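Local coordinates for cellulosomal scaffoldin adaptor protein B (Acetivibrio cellulolyticus, PDB 3FNK), which is a cellulosomal scaffoldin of which this chain is the second type II cohesin, a dockerin-binding module that probably ties partner proteins into the cellulosome, at residues A[70-81]-A[111-122]; A[10-21]-A[163-173]. All coordinates share one frame; numbering follows the deposited sequence.

Contact 1: A[70-81]-A[111-122]; sequences PTSGELLVSEDY and SESPEETGTLAV
Glu-74 and Thr-119 lie aslant each other and exchange hydrogen bonds. The Glu-74 amide gives its N-H to Thr-119 OG1 (3.0 Å). In return Thr-119 N donates to Glu-74 OE1, meeting it from above the carboxylate plane. Thr-119 OG1 sits between its own backbone N and carbonyl carbon (chi1 60°), which turns the hydroxyl to Glu-74 and leaves CG2 beside the backbone N. Leu-75 and Glu-115 run alongside, pointing opposite ways. Leu-75 CD2 rests on Glu-115 CB at 3.8 Å, while Leu-75 CD1 reaches Leu-120 CD2 at 3.9 Å. The extended Glu-115 chain carries OE2 to Leu-76 N, a bond of 2.7 Å and 167° made on the syn lone pair. Glu-115 OE1 is taken by Tyr-102 OH and by a water that also bonds Glu-74 O and Val-77 N. Leu-75 N also donates to Thr-119 O.

At one end Thr-71 and Val-122 form an antiparallel hydrogen-bonded pair. Their side chains share a face of the sheet, CB to CB 4.1 Å. Beyond it a second water takes the N-H of Gly-73 and donates to Leu-75 O and Leu-120 O, filling in where the strands part. Strand 118-127 carries a classic beta bulge at Leu-120 and Ala-121, set against Val-31. The contact joins the loop after strand 71-72 to strand 118-127 in the cohesin barrel. Polar side chains and waters thus supplement a short run of backbone bonds, around a buried leucine.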
loop_
_atom_site.group_PDB
_atom_site.type_symbol
_atom_site.label_atom_id
_atom_site.label_comp_id
_atom_site.label_asym_id
_atom_site.label_seq_id
_atom_site.Cartn_x
_atom_site.Cartn_y
_atom_site.Cartn_z
ATOM N N PRO A 70 3.680 2.984 -7.791
ATOM C CA PRO A 70 2.539 2.051 -7.591
ATOM C C PRO A 70 1.442 2.348 -8.599
ATOM O O PRO A 70 1.341 3.479 -9.060
ATOM C CB PRO A 70 2.053 2.397 -6.182
ATOM C CG PRO A 70 2.513 3.829 -5.976
ATOM C CD PRO A 70 3.827 3.931 -6.669
ATOM N N THR A 71 0.623 1.368 -8.955
ATOM C CA THR A 71 -0.545 1.662 -9.789
ATOM C C THR A 71 -1.577 2.281 -8.863
ATOM O O THR A 71 -1.665 1.871 -7.700
ATOM C CB THR A 71 -1.075 0.397 -10.468
ATOM O OG1 THR A 71 0.025 -0.297 -11.073
ATOM C CG2 THR A 71 -2.099 0.716 -11.521
ATOM N N SER A 72 -2.318 3.278 -9.360
ATOM C CA SER A 72 -3.238 4.064 -8.550
ATOM C C SER A 72 -4.499 3.305 -8.153
ATOM O O SER A 72 -4.938 2.420 -8.887
ATOM C CB SER A 72 -3.659 5.332 -9.298
ATOM O OG SER A 72 -2.694 6.370 -9.147
ATOM N N GLY A 73 -5.086 3.701 -7.017
ATOM C CA GLY A 73 -6.392 3.201 -6.568
ATOM C C GLY A 73 -7.541 4.141 -6.872
ATOM O O GLY A 73 -7.455 4.951 -7.791
ATOM N N GLU A 74 -8.621 4.014 -6.108
ATOM C CA GLU A 74 -9.795 4.859 -6.232
ATOM C C GLU A 74 -9.557 6.164 -5.528
ATOM O O GLU A 74 -10.203 7.143 -5.851
ATOM C CB GLU A 74 -11.017 4.227 -5.534
ATOM C CG GLU A 74 -11.296 2.790 -5.928
ATOM C CD GLU A 74 -12.142 2.032 -4.882
ATOM O OE1 GLU A 74 -12.031 2.264 -3.640
ATOM O OE2 GLU A 74 -12.906 1.163 -5.344
ATOM N N LEU A 75 -8.692 6.188 -4.518
ATOM C CA LEU A 75 -8.482 7.447 -3.771
ATOM C C LEU A 75 -7.221 8.179 -4.249
ATOM O O LEU A 75 -6.349 7.556 -4.845
ATOM C CB LEU A 75 -8.406 7.199 -2.256
ATOM C CG LEU A 75 -9.578 6.392 -1.639
ATOM C CD1 LEU A 75 -9.425 6.343 -0.107
ATOM C CD2 LEU A 75 -10.971 6.972 -2.043
ATOM N N LEU A 76 -7.128 9.479 -3.956
ATOM C CA LEU A 76 -5.926 10.261 -4.267
ATOM C C LEU A 76 -5.688 10.468 -5.783
ATOM O O LEU A 76 -4.548 10.718 -6.225
ATOM C CB LEU A 76 -4.700 9.608 -3.592
ATOM C CG LEU A 76 -4.763 9.454 -2.055
ATOM C CD1 LEU A 76 -3.461 8.824 -1.492
ATOM C CD2 LEU A 76 -5.068 10.786 -1.364
ATOM N N VAL A 77 -6.760 10.331 -6.573
ATOM C CA VAL A 77 -6.693 10.587 -8.018
ATOM C C VAL A 77 -7.505 11.786 -8.494
ATOM O O VAL A 77 -7.660 11.987 -9.713
ATOM C CB VAL A 77 -7.058 9.334 -8.884
ATOM C CG1 VAL A 77 -6.016 8.292 -8.736
ATOM C CG2 VAL A 77 -8.423 8.774 -8.487
ATOM N N SER A 78 -8.009 12.613 -7.581
ATOM C CA SER A 78 -8.681 13.814 -8.050
ATOM C C SER A 78 -7.635 14.893 -8.401
ATOM O O SER A 78 -6.940 15.389 -7.527
ATOM C CB SER A 78 -9.694 14.319 -7.007
ATOM O OG SER A 78 -9.993 15.683 -7.259
ATOM N N GLU A 79 -7.547 15.260 -9.676
ATOM C CA GLU A 79 -6.472 16.123 -10.164
ATOM C C GLU A 79 -6.519 17.519 -9.587
ATOM O O GLU A 79 -5.487 18.097 -9.325
ATOM C CB GLU A 79 -6.393 16.156 -11.700
ATOM C CG GLU A 79 -5.753 14.883 -12.354
ATOM C CD GLU A 79 -4.354 14.419 -11.764
ATOM O OE1 GLU A 79 -3.421 15.244 -11.520
ATOM O OE2 GLU A 79 -4.178 13.192 -11.562
ATOM N N ASP A 80 -7.718 18.024 -9.327
ATOM C CA ASP A 80 -7.920 19.279 -8.601
ATOM C C ASP A 80 -7.169 19.453 -7.284
ATOM O O ASP A 80 -6.917 20.590 -6.858
ATOM C CB ASP A 80 -9.408 19.498 -8.351
ATOM C CG ASP A 80 -10.165 19.766 -9.634
ATOM O OD1 ASP A 80 -9.502 19.892 -10.696
ATOM O OD2 ASP A 80 -11.407 19.828 -9.575
ATOM N N TYR A 81 -6.830 18.341 -6.625
ATOM C CA TYR A 81 -6.197 18.417 -5.291
ATOM C C TYR A 81 -4.683 18.197 -5.379
ATOM O O TYR A 81 -3.970 18.181 -4.365
ATOM C CB TYR A 81 -6.856 17.403 -4.351
ATOM C CG TYR A 81 -8.359 17.531 -4.235
ATOM C CD1 TYR A 81 -9.147 16.418 -3.910
ATOM C CD2 TYR A 81 -8.993 18.758 -4.399
ATOM C CE1 TYR A 81 -10.509 16.517 -3.804
ATOM C CE2 TYR A 81 -10.359 18.867 -4.295
ATOM C CZ TYR A 81 -11.102 17.746 -3.994
ATOM O OH TYR A 81 -12.444 17.857 -3.869
ATOM N N SER A 111 -14.060 21.165 -0.459
ATOM C CA SER A 111 -15.080 20.303 -1.019
ATOM C C SER A 111 -15.976 19.679 0.058
ATOM O O SER A 111 -17.065 19.202 -0.254
ATOM C CB SER A 111 -14.448 19.163 -1.797
ATOM O OG SER A 111 -13.795 18.313 -0.870
ATOM N N GLU A 112 -15.492 19.612 1.294
ATOM C CA GLU A 112 -16.233 18.978 2.384
ATOM C C GLU A 112 -16.585 17.535 2.071
ATOM O O GLU A 112 -17.566 17.002 2.603
ATOM C CB GLU A 112 -17.484 19.808 2.707
ATOM C CG GLU A 112 -17.078 21.206 3.151
ATOM C CD GLU A 112 -18.241 22.094 3.487
ATOM O OE1 GLU A 112 -19.355 21.850 2.973
ATOM O OE2 GLU A 112 -18.037 23.060 4.256
ATOM N N SER A 113 -15.799 16.916 1.184
ATOM C CA SER A 113 -15.999 15.521 0.802
ATOM C C SER A 113 -14.686 14.745 0.961
ATOM O O SER A 113 -13.983 14.484 -0.031
ATOM C CB SER A 113 -16.531 15.410 -0.631
ATOM O OG SER A 113 -17.617 16.297 -0.846
ATOM N N PRO A 114 -14.340 14.368 2.214
ATOM C CA PRO A 114 -13.104 13.609 2.438
ATOM C C PRO A 114 -13.182 12.202 1.862
ATOM O O PRO A 114 -14.252 11.584 1.869
ATOM C CB PRO A 114 -13.009 13.540 3.956
ATOM C CG PRO A 114 -14.446 13.677 4.410
ATOM C CD PRO A 114 -15.009 14.686 3.482
ATOM N N GLU A 115 -12.053 11.706 1.362
ATOM C CA GLU A 115 -11.943 10.345 0.923
ATOM C C GLU A 115 -11.444 9.507 2.097
ATOM O O GLU A 115 -10.270 9.635 2.476
ATOM C CB GLU A 115 -10.944 10.262 -0.242
ATOM C CG GLU A 115 -11.262 11.200 -1.392
ATOM C CD GLU A 115 -10.182 11.196 -2.517
ATOM O OE1 GLU A 115 -10.324 11.992 -3.445
ATOM O OE2 GLU A 115 -9.191 10.444 -2.472
ATOM N N GLU A 116 -12.297 8.653 2.664
ATOM C CA GLU A 116 -11.968 7.995 3.946
ATOM C C GLU A 116 -11.861 6.473 3.850
ATOM O O GLU A 116 -11.263 5.814 4.714
ATOM C CB GLU A 116 -12.922 8.472 5.067
ATOM C CG GLU A 116 -13.001 10.045 5.209
ATOM C CD GLU A 116 -13.821 10.521 6.403
ATOM O OE1 GLU A 116 -14.854 9.873 6.690
ATOM O OE2 GLU A 116 -13.449 11.532 7.052
ATOM N N THR A 117 -12.410 5.928 2.769
ATOM C CA THR A 117 -12.457 4.485 2.583
ATOM C C THR A 117 -12.247 4.143 1.118
ATOM O O THR A 117 -12.925 4.679 0.272
ATOM C CB THR A 117 -13.812 3.910 3.073
ATOM O OG1 THR A 117 -13.959 4.203 4.469
ATOM C CG2 THR A 117 -13.851 2.366 2.864
ATOM N N GLY A 118 -11.301 3.254 0.833
ATOM C CA GLY A 118 -11.056 2.836 -0.517
ATOM C C GLY A 118 -9.639 2.362 -0.762
ATOM O O GLY A 118 -8.797 2.293 0.147
ATOM N N THR A 119 -9.366 2.047 -2.015
ATOM C CA THR A 119 -8.042 1.536 -2.352
ATOM C C THR A 119 -7.067 2.705 -2.649
ATOM O O THR A 119 -7.468 3.753 -3.173
ATOM C CB THR A 119 -8.112 0.595 -3.551
ATOM O OG1 THR A 119 -8.628 1.335 -4.651
ATOM C CG2 THR A 119 -9.053 -0.587 -3.240
ATOM N N LEU A 120 -5.794 2.461 -2.331
ATOM C CA LEU A 120 -4.728 3.457 -2.389
ATOM C C LEU A 120 -3.692 3.190 -3.461
ATOM O O LEU A 120 -3.108 4.119 -4.004
ATOM C CB LEU A 120 -3.995 3.541 -1.027
ATOM C CG LEU A 120 -4.803 3.950 0.215
ATOM C CD1 LEU A 120 -3.837 4.216 1.339
ATOM C CD2 LEU A 120 -5.659 5.183 -0.048
ATOM N N ALA A 121 -3.450 1.911 -3.740
ATOM C CA ALA A 121 -2.283 1.511 -4.485
ATOM C C ALA A 121 -2.315 0.019 -4.777
ATOM O O ALA A 121 -2.703 -0.822 -3.906
ATOM C CB ALA A 121 -1.032 1.853 -3.698
ATOM N N VAL A 122 -1.890 -0.306 -5.995
ATOM C CA VAL A 122 -1.785 -1.685 -6.435
ATOM C C VAL A 122 -0.359 -1.969 -6.898
ATOM O O VAL A 122 0.230 -1.233 -7.701
ATOM C CB VAL A 122 -2.764 -2.018 -7.566
ATOM C CG1 VAL A 122 -2.798 -3.536 -7.807
ATOM C CG2 VAL A 122 -4.147 -1.501 -7.270
HETATM O O HOH W 1 -4.289 5.924 -5.691
HETATM O O HOH W 2 -9.758 10.155 -5.817
HETATM O O HOH W 3 -13.484 15.357 -2.614
#

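Contact 2: A[10-21]-A[163-173]; sequences SYITMGYDKNAA and GYFVIQPGEIN
Tyr-11 offers one ring face to Ile-167, whose CD1 lies 4.0 Å from the ring centroid in a CH-pi contact. Tyr-11 CG lies between its backbone N and carbonyl carbon (chi1 59°), which turns the ring over to cross Ile-167 at an angle. Next to it Thr-13 OG1 donates to Ile-167 O; the 2.5 Å separation is short enough that its exact length is doubtful. On the other face of the sheet Ile-12 CG2 packs between Tyr-164 CE1 and Val-166 CG2, the three side chains abreast. That face looks into the core, where Ile-12 also meets Leu-152 of strand 150-154. Strands 11-16 and 165-167, their axes 12° apart, pair the first and last strands of the cohesin module in parallel. Ile-12 is gripped at both N and O, by Phe-165 O and Ile-167 N.

Past Ile-167 the regular ladder gives out and side chains fill the gap, until Asn-173 N bonds Asn-19 O (2.7 Å). Ile-172 CD1 lies over one face of the Tyr-16 ring, 3.9 Å from its centroid. Gly-170 O is in plane at the ring edge. Tyr-16 OH and Gly-170 O are both buried here without any hydrogen-bond partner. In one of its two conformers Asn-173 pairs with Ala-21, OD1 taking the N-H and ND2 giving to O; the second conformer makes this less certain. The solvent side is looser: Phe-165 is exposed, with its ring edge near Ser-10 O and a bound acetate beside it.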
loop_
_atom_site.group_PDB
_atom_site.type_symbol
_atom_site.label_atom_id
_atom_site.label_comp_id
_atom_site.label_asym_id
_atom_site.label_seq_id
_atom_site.Cartn_x
_atom_site.Cartn_y
_atom_site.Cartn_z
ATOM N N SER A 10 -11.383 1.299 12.081
ATOM C CA SER A 10 -10.532 1.991 11.105
ATOM C C SER A 10 -9.280 1.172 10.875
ATOM O O SER A 10 -8.652 0.698 11.837
ATOM C CB SER A 10 -10.160 3.376 11.622
ATOM O OG SER A 10 -11.333 4.138 11.751
ATOM N N TYR A 11 -8.904 0.990 9.611
ATOM C CA TYR A 11 -7.645 0.288 9.339
ATOM C C TYR A 11 -7.002 0.672 8.009
ATOM O O TYR A 11 -7.582 1.395 7.190
ATOM C CB TYR A 11 -7.864 -1.217 9.345
ATOM C CG TYR A 11 -8.871 -1.682 8.346
ATOM C CD1 TYR A 11 -8.524 -1.849 7.017
ATOM C CD2 TYR A 11 -10.174 -2.020 8.738
ATOM C CE1 TYR A 11 -9.458 -2.300 6.094
ATOM C CE2 TYR A 11 -11.112 -2.475 7.827
ATOM C CZ TYR A 11 -10.742 -2.614 6.504
ATOM O OH TYR A 11 -11.655 -3.059 5.561
ATOM N N ILE A 12 -5.801 0.162 7.838
ATOM C CA ILE A 12 -5.169 0.048 6.549
ATOM C C ILE A 12 -4.766 -1.392 6.359
ATOM O O ILE A 12 -4.242 -2.040 7.276
ATOM C CB ILE A 12 -3.942 1.030 6.386
ATOM C CG1 ILE A 12 -3.338 0.900 4.976
ATOM C CG2 ILE A 12 -2.923 0.842 7.501
ATOM C CD1 ILE A 12 -2.259 2.007 4.625
ATOM N N THR A 13 -4.993 -1.912 5.164
ATOM C CA THR A 13 -4.568 -3.263 4.939
ATOM C C THR A 13 -4.052 -3.484 3.513
ATOM O O THR A 13 -4.087 -2.569 2.675
ATOM C CB THR A 13 -5.726 -4.259 5.306
ATOM O OG1 THR A 13 -5.168 -5.554 5.577
ATOM C CG2 THR A 13 -6.718 -4.343 4.202
ATOM N N MET A 14 -3.553 -4.699 3.268
ATOM C CA MET A 14 -3.315 -5.216 1.902
ATOM C C MET A 14 -4.210 -6.433 1.619
ATOM O O MET A 14 -4.202 -7.376 2.416
ATOM C CB MET A 14 -1.842 -5.609 1.771
ATOM C CG MET A 14 -1.367 -5.808 0.344
ATOM S SD MET A 14 0.355 -6.311 0.362
ATOM C CE MET A 14 1.116 -4.882 1.153
ATOM N N GLY A 15 -4.962 -6.417 0.513
ATOM C CA GLY A 15 -5.674 -7.615 0.019
ATOM C C GLY A 15 -5.069 -8.189 -1.276
ATOM O O GLY A 15 -4.531 -7.424 -2.099
ATOM N N TYR A 16 -5.124 -9.516 -1.437
ATOM C CA TYR A 16 -4.676 -10.219 -2.665
ATOM C C TYR A 16 -5.823 -10.611 -3.536
ATOM O O TYR A 16 -6.877 -10.987 -3.038
ATOM C CB TYR A 16 -3.917 -11.489 -2.342
ATOM C CG TYR A 16 -2.737 -11.282 -1.450
ATOM C CD1 TYR A 16 -1.818 -10.272 -1.715
ATOM C CD2 TYR A 16 -2.518 -12.109 -0.335
ATOM C CE1 TYR A 16 -0.732 -10.066 -0.890
ATOM C CE2 TYR A 16 -1.406 -11.915 0.502
ATOM C CZ TYR A 16 -0.525 -10.890 0.208
ATOM O OH TYR A 16 0.588 -10.653 0.997
ATOM N N ASP A 17 -5.640 -10.556 -4.848
ATOM C CA ASP A 17 -6.672 -11.096 -5.702
ATOM C C ASP A 17 -6.651 -12.631 -5.674
ATOM O O ASP A 17 -7.634 -13.248 -6.029
ATOM C CB ASP A 17 -6.669 -10.488 -7.119
ATOM C CG ASP A 17 -5.462 -10.885 -7.957
ATOM O OD1 ASP A 17 -4.477 -11.468 -7.464
ATOM O OD2 ASP A 17 -5.513 -10.585 -9.162
ATOM N N LYS A 18 -5.538 -13.213 -5.213
ATOM C CA LYS A 18 -5.421 -14.640 -4.937
ATOM C C LYS A 18 -4.332 -14.946 -3.909
ATOM O O LYS A 18 -3.317 -14.239 -3.816
ATOM C CB LYS A 18 -5.193 -15.456 -6.221
ATOM C CG LYS A 18 -3.763 -15.409 -6.752
ATOM C CD LYS A 18 -3.709 -15.735 -8.234
ATOM C CE LYS A 18 -4.531 -14.746 -9.029
ATOM N NZ LYS A 18 -3.916 -14.539 -10.365
ATOM N N ASN A 19 -4.559 -16.034 -3.178
ATOM C CA ASN A 19 -3.719 -16.551 -2.092
ATOM C C ASN A 19 -2.667 -17.533 -2.586
ATOM O O ASN A 19 -1.641 -17.778 -1.928
ATOM C CB ASN A 19 -4.628 -17.256 -1.058
ATOM C CG ASN A 19 -5.992 -17.743 -1.669
ATOM O OD1 ASN A 19 -6.152 -17.882 -2.899
ATOM N ND2 ASN A 19 -6.970 -17.996 -0.791
ATOM N N ALA A 20 -2.923 -18.097 -3.761
ATOM C CA ALA A 20 -2.033 -19.120 -4.339
ATOM C C ALA A 20 -1.772 -18.894 -5.822
ATOM O O ALA A 20 -2.694 -18.535 -6.566
ATOM C CB ALA A 20 -2.615 -20.531 -4.114
ATOM N N ALA A 21 -0.525 -19.124 -6.246
ATOM C CA ALA A 21 -0.163 -18.983 -7.668
ATOM C C ALA A 21 1.112 -19.739 -8.058
ATOM O O ALA A 21 1.983 -19.963 -7.220
ATOM C CB ALA A 21 -0.057 -17.506 -8.046
ATOM N N GLY A 163 -5.382 5.399 16.443
ATOM C CA GLY A 163 -6.778 5.201 16.089
ATOM C C GLY A 163 -7.077 4.280 14.933
ATOM O O GLY A 163 -8.240 4.106 14.566
ATOM N N TYR A 164 -6.057 3.699 14.316
ATOM C CA TYR A 164 -6.353 2.717 13.283
ATOM C C TYR A 164 -5.457 1.485 13.440
ATOM O O TYR A 164 -4.393 1.584 14.031
ATOM C CB TYR A 164 -6.253 3.316 11.860
ATOM C CG TYR A 164 -4.825 3.716 11.442
ATOM C CD1 TYR A 164 -3.986 2.793 10.789
ATOM C CD2 TYR A 164 -4.310 4.991 11.737
ATOM C CE1 TYR A 164 -2.676 3.144 10.413
ATOM C CE2 TYR A 164 -2.987 5.360 11.353
ATOM C CZ TYR A 164 -2.191 4.429 10.698
ATOM O OH TYR A 164 -0.903 4.743 10.304
ATOM N N PHE A 165 -5.888 0.373 12.854
ATOM C CA PHE A 165 -5.163 -0.890 12.853
ATOM C C PHE A 165 -4.434 -1.095 11.548
ATOM O O PHE A 165 -4.930 -0.716 10.507
ATOM C CB PHE A 165 -6.151 -2.061 13.045
ATOM C CG PHE A 165 -6.822 -2.052 14.408
ATOM C CD1 PHE A 165 -8.016 -1.357 14.601
ATOM C CD2 PHE A 165 -6.233 -2.723 15.499
ATOM C CE1 PHE A 165 -8.636 -1.328 15.883
ATOM C CE2 PHE A 165 -6.830 -2.702 16.785
ATOM C CZ PHE A 165 -8.047 -2.017 16.967
ATOM N N VAL A 166 -3.260 -1.701 11.607
ATOM C CA VAL A 166 -2.556 -2.156 10.392
ATOM C C VAL A 166 -2.798 -3.662 10.298
ATOM O O VAL A 166 -2.300 -4.386 11.139
ATOM C CB VAL A 166 -1.034 -1.846 10.513
ATOM C CG1 VAL A 166 -0.247 -2.479 9.392
ATOM C CG2 VAL A 166 -0.788 -0.287 10.586
ATOM N N ILE A 167 -3.583 -4.126 9.325
ATOM C CA ILE A 167 -3.958 -5.532 9.264
ATOM C C ILE A 167 -3.055 -6.182 8.221
ATOM O O ILE A 167 -3.146 -5.856 7.055
ATOM C CB ILE A 167 -5.450 -5.724 8.901
ATOM C CG1 ILE A 167 -6.341 -5.029 9.948
ATOM C CG2 ILE A 167 -5.809 -7.231 8.768
ATOM C CD1 ILE A 167 -7.859 -4.889 9.589
ATOM N N GLN A 168 -2.140 -7.032 8.671
ATOM C CA GLN A 168 -1.180 -7.718 7.780
ATOM C C GLN A 168 -1.912 -8.679 6.847
ATOM O O GLN A 168 -2.912 -9.266 7.240
ATOM C CB GLN A 168 -0.100 -8.419 8.600
ATOM C CG GLN A 168 0.614 -7.513 9.603
ATOM C CD GLN A 168 1.615 -6.584 8.955
ATOM O OE1 GLN A 168 1.706 -6.502 7.736
ATOM N NE2 GLN A 168 2.370 -5.869 9.774
ATOM N N PRO A 169 -1.457 -8.810 5.591
ATOM C CA PRO A 169 -2.288 -9.474 4.572
ATOM C C PRO A 169 -2.452 -10.991 4.645
ATOM O O PRO A 169 -3.400 -11.520 4.049
ATOM C CB PRO A 169 -1.579 -9.125 3.258
ATOM C CG PRO A 169 -0.189 -8.827 3.659
ATOM C CD PRO A 169 -0.264 -8.185 4.997
ATOM N N GLY A 170 -1.556 -11.700 5.315
ATOM C CA GLY A 170 -1.698 -13.179 5.339
ATOM C C GLY A 170 -0.881 -13.902 4.271
ATOM O O GLY A 170 -0.423 -13.283 3.300
ATOM N N GLU A 171 -0.721 -15.211 4.440
ATOM C CA GLU A 171 0.300 -15.971 3.708
ATOM C C GLU A 171 -0.016 -16.195 2.233
ATOM O O GLU A 171 -1.177 -16.217 1.828
ATOM C CB GLU A 171 0.603 -17.291 4.424
ATOM C CG GLU A 171 1.990 -17.871 4.114
ATOM C CD GLU A 171 2.432 -18.918 5.121
ATOM O OE1 GLU A 171 3.496 -18.729 5.762
ATOM O OE2 GLU A 171 1.711 -19.927 5.278
ATOM N N ILE A 172 1.043 -16.323 1.434
ATOM C CA ILE A 172 0.908 -16.630 0.011
ATOM C C ILE A 172 1.406 -18.050 -0.231
ATOM O O ILE A 172 2.426 -18.477 0.361
ATOM C CB ILE A 172 1.626 -15.588 -0.894
ATOM C CG1 ILE A 172 0.797 -14.296 -0.948
ATOM C CG2 ILE A 172 1.789 -16.098 -2.335
ATOM C CD1 ILE A 172 1.445 -13.134 -1.752
ATOM N N ASN A 173 0.688 -18.778 -1.086
ATOM C CA ASN A 173 0.951 -20.199 -1.353
ATOM C C ASN A 173 1.292 -20.947 -0.067
ATOM O O ASN A 173 2.427 -21.407 0.115
ATOM C CB ASN A 173 2.068 -20.372 -2.394
ATOM C CG ASN A 173 1.602 -20.090 -3.815
ATOM O OD1 ASN A 173 0.461 -20.353 -4.171
ATOM N ND2 ASN A 173 2.499 -19.563 -4.635
#

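Contact 1 and contact 2 belong to the same mixed sheet, and their centres lie about 19 Å apart. Strand 26-34 stands between them: it pairs with strand 11-16 of contact 2 on one side and with strand 118-127 of contact 1 on the other. The two contacts also touch directly through the core, where Leu-120 CD1 meets Ile-12 CD1 at 4.3 Å. Along the chain, both segments of contact 1 fall between 10-21 and 163-173. The acetate about 3 Å from the side chain of Phe-165 probably comes from the crystallisation liquor. The side chain of Phe-165 is about 7 Å from a bound 1,3-propanediol. No function is assigned to either molecule here.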